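Local coordinates for putative nucleoprotein (Infectious salmon anemia virus, PDB 4EWC), which encapsidates the negative-strand viral RNA, shielding it from nucleases and forming the ribonucleoprotein that serves as template for transcription and replication, at residues I165-A179 against N211-E223. Numbering follows the deposited sequence.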
loop_
_atom_site.group_PDB
_atom_site.type_symbol
_atom_site.label_atom_id
_atom_site.label_comp_id
_atom_site.label_asym_id
_atom_site.label_seq_id
_atom_site.Cartn_x
_atom_site.Cartn_y
_atom_site.Cartn_z
ATOM N N ILE A 165 -6.101 -16.100 -40.580
ATOM C CA ILE A 165 -5.489 -14.782 -40.620
ATOM C C ILE A 165 -4.188 -14.745 -39.836
ATOM O O ILE A 165 -3.254 -14.041 -40.204
ATOM C CB ILE A 165 -6.464 -13.752 -40.014
ATOM C CG1 ILE A 165 -7.706 -13.634 -40.886
ATOM C CG2 ILE A 165 -5.812 -12.402 -39.895
ATOM C CD1 ILE A 165 -7.385 -13.238 -42.327
ATOM N N LEU A 166 -4.155 -15.503 -38.748
ATOM C CA LEU A 166 -3.076 -15.443 -37.790
ATOM C C LEU A 166 -2.474 -16.801 -37.618
ATOM O O LEU A 166 -3.102 -17.807 -37.879
ATOM C CB LEU A 166 -3.571 -15.006 -36.407
ATOM C CG LEU A 166 -4.280 -13.670 -36.192
ATOM C CD1 LEU A 166 -4.389 -13.409 -34.695
ATOM C CD2 LEU A 166 -3.555 -12.545 -36.910
ATOM N N SER A 167 -1.238 -16.811 -37.147
ATOM C CA SER A 167 -0.570 -18.041 -36.799
ATOM C C SER A 167 -1.060 -18.456 -35.436
ATOM O O SER A 167 -1.872 -17.777 -34.805
ATOM C CB SER A 167 0.931 -17.824 -36.722
ATOM O OG SER A 167 1.271 -17.161 -35.513
ATOM N N GLU A 168 -0.516 -19.569 -34.980
ATOM C CA GLU A 168 -0.818 -20.107 -33.675
ATOM C C GLU A 168 -0.166 -19.256 -32.589
ATOM O O GLU A 168 -0.805 -18.883 -31.603
ATOM C CB GLU A 168 -0.286 -21.541 -33.607
ATOM C CG GLU A 168 -0.234 -22.132 -32.219
ATOM C CD GLU A 168 -1.574 -22.647 -31.757
ATOM O OE1 GLU A 168 -2.606 -22.257 -32.345
ATOM O OE2 GLU A 168 -1.595 -23.456 -30.806
ATOM N N GLY A 169 1.116 -18.962 -32.778
ATOM C CA GLY A 169 1.878 -18.229 -31.790
ATOM C C GLY A 169 1.309 -16.839 -31.604
ATOM O O GLY A 169 1.300 -16.304 -30.494
ATOM N N GLU A 170 0.836 -16.266 -32.707
ATOM C CA GLU A 170 0.249 -14.938 -32.711
ATOM C C GLU A 170 -0.994 -14.851 -31.809
ATOM O O GLU A 170 -1.158 -13.883 -31.059
ATOM C CB GLU A 170 -0.067 -14.497 -34.145
ATOM C CG GLU A 170 1.187 -14.131 -34.915
ATOM C CD GLU A 170 0.988 -13.879 -36.411
ATOM O OE1 GLU A 170 0.066 -14.462 -37.027
ATOM O OE2 GLU A 170 1.787 -13.092 -36.968
HETATM N N MSE A 171 -1.851 -15.865 -31.865
HETATM C CA MSE A 171 -3.033 -15.866 -31.032
HETATM C C MSE A 171 -2.700 -16.037 -29.544
HETATM O O MSE A 171 -3.536 -15.781 -28.687
HETATM C CB MSE A 171 -4.040 -16.911 -31.500
HETATM C CG MSE A 171 -4.997 -16.382 -32.549
HETATM SE SE MSE A 171 -6.129 -17.710 -33.554
HETATM C CE MSE A 171 -6.829 -18.728 -32.019
ATOM N N SER A 172 -1.485 -16.467 -29.228
ATOM C CA SER A 172 -1.088 -16.603 -27.825
ATOM C C SER A 172 -0.523 -15.282 -27.265
ATOM O O SER A 172 -0.215 -15.166 -26.073
ATOM C CB SER A 172 -0.091 -17.769 -27.632
ATOM O OG SER A 172 1.131 -17.521 -28.292
ATOM N N ILE A 173 -0.406 -14.288 -28.133
ATOM C CA ILE A 173 0.088 -12.988 -27.721
ATOM C C ILE A 173 -1.040 -12.099 -27.210
ATOM O O ILE A 173 -2.028 -11.847 -27.914
ATOM C CB ILE A 173 0.834 -12.287 -28.857
ATOM C CG1 ILE A 173 2.051 -13.117 -29.247
ATOM C CG2 ILE A 173 1.262 -10.880 -28.431
ATOM C CD1 ILE A 173 2.669 -12.743 -30.590
ATOM N N TRP A 174 -0.860 -11.631 -25.980
ATOM C CA TRP A 174 -1.848 -10.828 -25.260
ATOM C C TRP A 174 -2.532 -9.749 -26.099
ATOM O O TRP A 174 -3.758 -9.736 -26.221
ATOM C CB TRP A 174 -1.202 -10.195 -24.034
ATOM C CG TRP A 174 -2.160 -9.417 -23.284
ATOM C CD1 TRP A 174 -3.112 -9.893 -22.450
ATOM C CD2 TRP A 174 -2.308 -7.993 -23.309
ATOM N NE1 TRP A 174 -3.849 -8.856 -21.935
ATOM C CE2 TRP A 174 -3.376 -7.677 -22.448
ATOM C CE3 TRP A 174 -1.636 -6.956 -23.968
ATOM C CZ2 TRP A 174 -3.786 -6.359 -22.221
ATOM C CZ3 TRP A 174 -2.055 -5.666 -23.751
ATOM C CH2 TRP A 174 -3.120 -5.377 -22.875
ATOM N N GLN A 175 -1.725 -8.870 -26.686
ATOM C CA GLN A 175 -2.230 -7.800 -27.542
ATOM C C GLN A 175 -3.217 -8.315 -28.563
ATOM O O GLN A 175 -4.158 -7.608 -28.919
ATOM C CB GLN A 175 -1.092 -7.082 -28.291
ATOM C CG GLN A 175 -0.286 -6.095 -27.483
ATOM C CD GLN A 175 0.825 -6.770 -26.716
ATOM O OE1 GLN A 175 0.858 -8.002 -26.598
ATOM N NE2 GLN A 175 1.757 -5.970 -26.198
ATOM N N ASN A 176 -2.996 -9.542 -29.040
ATOM C CA ASN A 176 -3.816 -10.078 -30.120
ATOM C C ASN A 176 -5.229 -10.533 -29.671
ATOM O O ASN A 176 -6.226 -10.305 -30.378
ATOM C CB ASN A 176 -3.057 -11.149 -30.896
ATOM C CG ASN A 176 -1.814 -10.594 -31.630
ATOM O OD1 ASN A 176 -1.826 -9.490 -32.159
ATOM N ND2 ASN A 176 -0.742 -11.382 -31.654
ATOM N N GLY A 177 -5.319 -11.166 -28.500
ATOM C CA GLY A 177 -6.610 -11.415 -27.896
ATOM C C GLY A 177 -7.461 -10.150 -27.757
ATOM O O GLY A 177 -8.631 -10.130 -28.142
ATOM N N GLN A 178 -6.875 -9.098 -27.191
ATOM C CA GLN A 178 -7.522 -7.786 -27.128
ATOM C C GLN A 178 -8.009 -7.328 -28.490
ATOM O O GLN A 178 -9.134 -6.849 -28.639
ATOM C CB GLN A 178 -6.536 -6.736 -26.624
ATOM C CG GLN A 178 -6.024 -6.990 -25.238
ATOM C CD GLN A 178 -7.142 -7.049 -24.236
ATOM O OE1 GLN A 178 -7.755 -6.030 -23.927
ATOM N NE2 GLN A 178 -7.418 -8.257 -23.713
ATOM N N ALA A 179 -7.131 -7.463 -29.478
ATOM C CA ALA A 179 -7.427 -7.035 -30.833
ATOM C C ALA A 179 -8.611 -7.808 -31.421
ATOM O O ALA A 179 -9.450 -7.234 -32.114
ATOM C CB ALA A 179 -6.191 -7.177 -31.704
ATOM N N ASN A 211 -6.281 -4.637 -39.509
ATOM C CA ASN A 211 -6.123 -5.033 -38.133
ATOM C C ASN A 211 -4.634 -5.113 -37.794
ATOM O O ASN A 211 -3.864 -5.820 -38.453
ATOM C CB ASN A 211 -6.797 -6.386 -37.928
ATOM C CG ASN A 211 -6.718 -6.867 -36.499
ATOM O OD1 ASN A 211 -5.951 -7.782 -36.185
ATOM N ND2 ASN A 211 -7.524 -6.255 -35.615
ATOM N N VAL A 212 -4.228 -4.364 -36.777
ATOM C CA VAL A 212 -2.830 -4.324 -36.365
ATOM C C VAL A 212 -2.487 -5.522 -35.455
ATOM O O VAL A 212 -3.067 -5.682 -34.374
ATOM C CB VAL A 212 -2.496 -2.969 -35.700
ATOM C CG1 VAL A 212 -1.297 -3.097 -34.798
ATOM C CG2 VAL A 212 -2.294 -1.883 -36.753
ATOM N N VAL A 213 -1.547 -6.354 -35.910
ATOM C CA VAL A 213 -1.189 -7.601 -35.230
ATOM C C VAL A 213 0.283 -7.641 -34.818
ATOM O O VAL A 213 1.153 -7.241 -35.580
ATOM C CB VAL A 213 -1.459 -8.826 -36.161
ATOM C CG1 VAL A 213 -0.849 -10.103 -35.594
ATOM C CG2 VAL A 213 -2.950 -8.998 -36.404
ATOM N N THR A 214 0.561 -8.139 -33.619
ATOM C CA THR A 214 1.941 -8.339 -33.184
ATOM C C THR A 214 2.490 -9.672 -33.702
ATOM O O THR A 214 1.832 -10.699 -33.545
ATOM C CB THR A 214 2.061 -8.257 -31.651
ATOM O OG1 THR A 214 1.827 -6.900 -31.239
ATOM C CG2 THR A 214 3.446 -8.700 -31.201
ATOM N N ALA A 215 3.683 -9.657 -34.306
ATOM C CA ALA A 215 4.213 -10.825 -35.027
ATOM C C ALA A 215 5.361 -11.525 -34.312
ATOM O O ALA A 215 5.155 -12.442 -33.517
ATOM C CB ALA A 215 4.641 -10.430 -36.448
ATOM N N ASN A 216 6.580 -11.119 -34.667
ATOM C CA ASN A 216 7.818 -11.580 -34.021
ATOM C C ASN A 216 8.468 -10.374 -33.356
ATOM O O ASN A 216 9.644 -10.109 -33.552
ATOM C CB ASN A 216 8.788 -12.157 -35.049
ATOM N N GLY A 217 7.676 -9.634 -32.588
ATOM C CA GLY A 217 8.115 -8.407 -31.960
ATOM C C GLY A 217 7.666 -7.273 -32.846
ATOM O O GLY A 217 7.491 -6.134 -32.403
ATOM N N LYS A 218 7.464 -7.598 -34.118
ATOM C CA LYS A 218 7.126 -6.593 -35.117
ATOM C C LYS A 218 5.625 -6.559 -35.362
ATOM O O LYS A 218 4.937 -7.550 -35.174
ATOM C CB LYS A 218 7.904 -6.853 -36.420
ATOM N N VAL A 219 5.113 -5.411 -35.774
ATOM C CA VAL A 219 3.677 -5.266 -36.017
ATOM C C VAL A 219 3.297 -5.406 -37.497
ATOM O O VAL A 219 3.810 -4.701 -38.350
ATOM C CB VAL A 219 3.173 -3.875 -35.528
ATOM C CG1 VAL A 219 1.767 -3.634 -36.002
ATOM C CG2 VAL A 219 3.299 -3.733 -34.011
ATOM N N LYS A 220 2.371 -6.309 -37.794
ATOM C CA LYS A 220 1.833 -6.442 -39.152
ATOM C C LYS A 220 0.362 -6.007 -39.244
ATOM O O LYS A 220 -0.398 -6.096 -38.275
ATOM C CB LYS A 220 1.981 -7.885 -39.670
ATOM N N GLN A 221 -0.037 -5.537 -40.417
ATOM C CA GLN A 221 -1.435 -5.233 -40.648
ATOM C C GLN A 221 -2.109 -6.273 -41.527
ATOM O O GLN A 221 -1.890 -6.324 -42.740
ATOM C CB GLN A 221 -1.581 -3.869 -41.282
ATOM C CG GLN A 221 -0.914 -2.766 -40.509
ATOM C CD GLN A 221 -1.427 -1.413 -40.926
ATOM O OE1 GLN A 221 -1.596 -1.147 -42.117
ATOM N NE2 GLN A 221 -1.706 -0.550 -39.947
ATOM N N VAL A 222 -2.948 -7.089 -40.908
ATOM C CA VAL A 222 -3.739 -8.076 -41.629
ATOM C C VAL A 222 -5.118 -7.521 -41.938
ATOM O O VAL A 222 -5.528 -6.503 -41.381
ATOM C CB VAL A 222 -3.936 -9.354 -40.799
ATOM C CG1 VAL A 222 -2.595 -9.945 -40.421
ATOM C CG2 VAL A 222 -4.757 -9.045 -39.564
ATOM N N GLU A 223 -5.833 -8.203 -42.823
ATOM C CA GLU A 223 -7.145 -7.755 -43.250
ATOM C C GLU A 223 -8.224 -8.675 -42.730
ATOM O O GLU A 223 -8.131 -9.901 -42.851
ATOM C CB GLU A 223 -7.216 -7.682 -44.770
ATOM C CG GLU A 223 -6.294 -6.643 -45.359
ATOM C CD GLU A 223 -6.317 -6.638 -46.868
ATOM O OE1 GLU A 223 -7.146 -7.371 -47.455
ATOM O OE2 GLU A 223 -5.500 -5.901 -47.466
#
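Asn176 sets its carboxamide edge-on to the backbone of Thr214, and two bonds fix that pose. Thr214 N donates to Asn176 OD1 at 3.1 Å, along a lone pair of the amide oxygen. Asn176 ND2 returns a nearly straight bond (167°) to Thr214 O. The same ND2 also reaches Glu170 O at 2.6 Å, so the amide ties strand 211-214 to the preceding turn of its own segment; three bonds, one at OD1 and two at ND2, fix which way it is turned.

Apolar bumps meet at two places. Leu166 pushes CD2 against both methyls of Val213, 3.6 Å from CG2; Val213 CG1, swung away from its own N (chi1 169°), touches both that methyl and Asn176 OD1. Farther along, Ile165 CG2 wedges against Val222 CG2 at 3.5 Å. The Thr214 carbonyl is met separately: Ile173 brings CD1 to 3.7 Å from Thr214 O, and Glu170 CG sits off the oxygen end. Glu170 OE1 takes Ser167 N and Ser167 OG caps Glu170 N, a capping box.

Helix 174-179 runs nearly antiparallel to strand 211-214 (158°), with their axes 7.7 Å apart. Strand 211-214 of the hairpin thus lies along the helix, while strand 219-223 meets the loop at Ile165 and Leu166. Pro481 touches Val212 and Thr214; helices 142-162 and 394-402 and strand 429-432 pack on segment 165-179.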